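Long-range contact in germination protein (Bacillus megaterium, PDB 6O59), which probably serves, as the A subunit of the GerK3 germinant receptor, in sensing germinants that trigger spore germination; this chain is its N-terminal domain: residues Q76-L81 / D115-V120. Numbering follows the deposited sequence.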
loop_
_atom_site.group_PDB
_atom_site.type_symbol
_atom_site.label_atom_id
_atom_site.label_comp_id
_atom_site.label_asym_id
_atom_site.label_seq_id
_atom_site.Cartn_x
_atom_site.Cartn_y
_atom_site.Cartn_z
ATOM N N GLN A 76 22.208 11.885 17.373
ATOM C CA GLN A 76 22.703 12.768 16.316
ATOM C C GLN A 76 23.213 12.006 15.093
ATOM O O GLN A 76 22.811 12.348 13.978
ATOM C CB GLN A 76 23.790 13.743 16.827
ATOM C CG GLN A 76 24.034 13.774 18.352
ATOM C CD GLN A 76 22.920 14.358 19.204
ATOM O OE1 GLN A 76 21.969 14.990 18.722
ATOM N NE2 GLN A 76 23.021 14.150 20.510
ATOM N N ASN A 77 24.079 10.990 15.282
ATOM C CA ASN A 77 24.647 10.223 14.165
ATOM C C ASN A 77 23.935 8.862 13.921
ATOM O O ASN A 77 24.319 8.144 12.994
ATOM C CB ASN A 77 26.146 10.000 14.391
ATOM N N ALA A 78 22.881 8.541 14.707
ATOM C CA ALA A 78 22.129 7.275 14.658
ATOM C C ALA A 78 21.848 6.780 13.241
ATOM O O ALA A 78 22.213 5.652 12.927
ATOM C CB ALA A 78 20.822 7.397 15.426
ATOM N N LEU A 79 21.244 7.623 12.383
ATOM C CA LEU A 79 20.873 7.268 11.008
ATOM C C LEU A 79 22.098 6.945 10.140
ATOM O O LEU A 79 22.085 5.931 9.437
ATOM C CB LEU A 79 20.052 8.402 10.383
ATOM C CG LEU A 79 19.219 8.075 9.155
ATOM C CD1 LEU A 79 18.057 7.171 9.508
ATOM C CD2 LEU A 79 18.701 9.344 8.519
ATOM N N GLU A 80 23.149 7.781 10.209
ATOM C CA GLU A 80 24.386 7.600 9.451
ATOM C C GLU A 80 25.175 6.377 9.967
ATOM O O GLU A 80 25.703 5.614 9.163
ATOM C CB GLU A 80 25.238 8.883 9.482
ATOM C CG GLU A 80 25.089 9.764 8.240
ATOM C CD GLU A 80 23.769 10.470 7.941
ATOM O OE1 GLU A 80 22.889 10.522 8.833
ATOM O OE2 GLU A 80 23.624 10.988 6.807
ATOM N N LEU A 81 25.203 6.156 11.287
ATOM C CA LEU A 81 25.875 5.000 11.887
ATOM C C LEU A 81 25.197 3.693 11.468
ATOM O O LEU A 81 25.886 2.712 11.181
ATOM C CB LEU A 81 25.879 5.123 13.423
ATOM C CG LEU A 81 27.207 5.428 14.123
ATOM C CD1 LEU A 81 28.121 4.205 14.197
ATOM C CD2 LEU A 81 27.889 6.663 13.556
ATOM N N ASP A 115 13.419 9.213 15.591
ATOM C CA ASP A 115 12.747 10.107 16.542
ATOM C C ASP A 115 12.875 11.588 16.280
ATOM O O ASP A 115 11.856 12.274 16.397
ATOM C CB ASP A 115 13.181 9.851 17.990
ATOM C CG ASP A 115 12.141 10.203 19.062
ATOM O OD1 ASP A 115 11.109 10.853 18.716
ATOM O OD2 ASP A 115 12.353 9.822 20.249
ATOM N N GLY A 116 14.078 12.086 16.003
ATOM C CA GLY A 116 14.252 13.516 15.770
ATOM C C GLY A 116 15.265 13.894 14.717
ATOM O O GLY A 116 15.914 14.936 14.861
ATOM N N ILE A 117 15.435 13.052 13.705
ATOM C CA ILE A 117 16.518 13.337 12.730
ATOM C C ILE A 117 16.037 14.236 11.595
ATOM O O ILE A 117 16.835 15.085 11.190
ATOM C CB ILE A 117 17.192 12.050 12.250
ATOM C CG1 ILE A 117 18.471 11.789 13.040
ATOM C CG2 ILE A 117 17.480 12.148 10.776
ATOM C CD1 ILE A 117 18.396 10.597 13.939
ATOM N N ASN A 118 14.834 14.007 11.064
ATOM C CA ASN A 118 14.222 14.835 9.980
ATOM C C ASN A 118 14.792 14.532 8.581
ATOM O O ASN A 118 14.424 15.238 7.638
ATOM C CB ASN A 118 13.981 16.296 10.381
ATOM C CG ASN A 118 14.803 17.306 9.614
ATOM O OD1 ASN A 118 15.835 16.983 9.045
ATOM N ND2 ASN A 118 14.351 18.546 9.604
ATOM N N ARG A 119 15.670 13.533 8.468
ATOM C CA ARG A 119 16.179 13.011 7.174
ATOM C C ARG A 119 15.746 11.547 7.175
ATOM O O ARG A 119 15.847 10.911 8.237
ATOM C CB ARG A 119 17.682 13.241 6.960
ATOM C CG ARG A 119 18.154 14.684 6.794
ATOM C CD ARG A 119 19.608 15.069 6.532
ATOM N NE ARG A 119 19.854 16.512 6.474
ATOM C CZ ARG A 119 21.051 17.091 6.370
ATOM N NH1 ARG A 119 22.143 16.352 6.315
ATOM N NH2 ARG A 119 21.153 18.408 6.326
ATOM N N VAL A 120 15.218 11.051 6.063
ATOM C CA VAL A 120 14.733 9.644 6.060
ATOM C C VAL A 120 15.675 8.813 5.202
ATOM O O VAL A 120 16.089 9.299 4.156
ATOM C CB VAL A 120 13.278 9.575 5.576
ATOM C CG1 VAL A 120 12.863 8.173 5.193
ATOM C CG2 VAL A 120 12.340 10.132 6.624
#
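A chi1 of -162° places CG of Leu79 opposite the main-chain nitrogen, and with chi2 at 69° CD2 is carried into the bend formed by Ile117 and Arg119. That methyl is the Leu79 atom that meets the loop: Leu79 CD2 lies 3.8 Å from Ile117 CG2, the two side chains running at a slant to each other, and 4.3 Å from Arg119 CB. Leu79 CD2 is also 3.3 Å from Arg119 O. The other arm of Ile117 reaches back to the helix start, with Ile117 CD1 4.3 Å from Ala78 CB, and Ile117 CG1 lies 4.5 Å from Gln76 O at the edge of the contact. No hydrogen bond joins the two segments; the side-chain contacts are apolar, and the two segments together bury 211 Å².

Topologically, 115-120 is the connection of a beta hairpin between the antiparallel strands 110-114 and 120-124, in a five-stranded sheet of order 1-2-4-5-3, and the helix 78-86 packs on one face of that sheet. Leu79 accordingly continues past the loop onto Leu112 and Val114 of strand 110-114 and Phe94 of strand 91-95, whereas Val120 turns from the helix onto Leu111 and Ile113. Asn118 takes a left-handed helical backbone (phi 78°) within the connection, between the two residues that touch the helix.

On the exposed side of the contact, Arg119 stretches out as an extended chain. Its guanidinium is not in contact with the Glu80 carboxylate: Arg119 NH1 and Glu80 OE2 stand 5.6 Å apart, a separation that may give weak electrostatic attraction but no salt bridge.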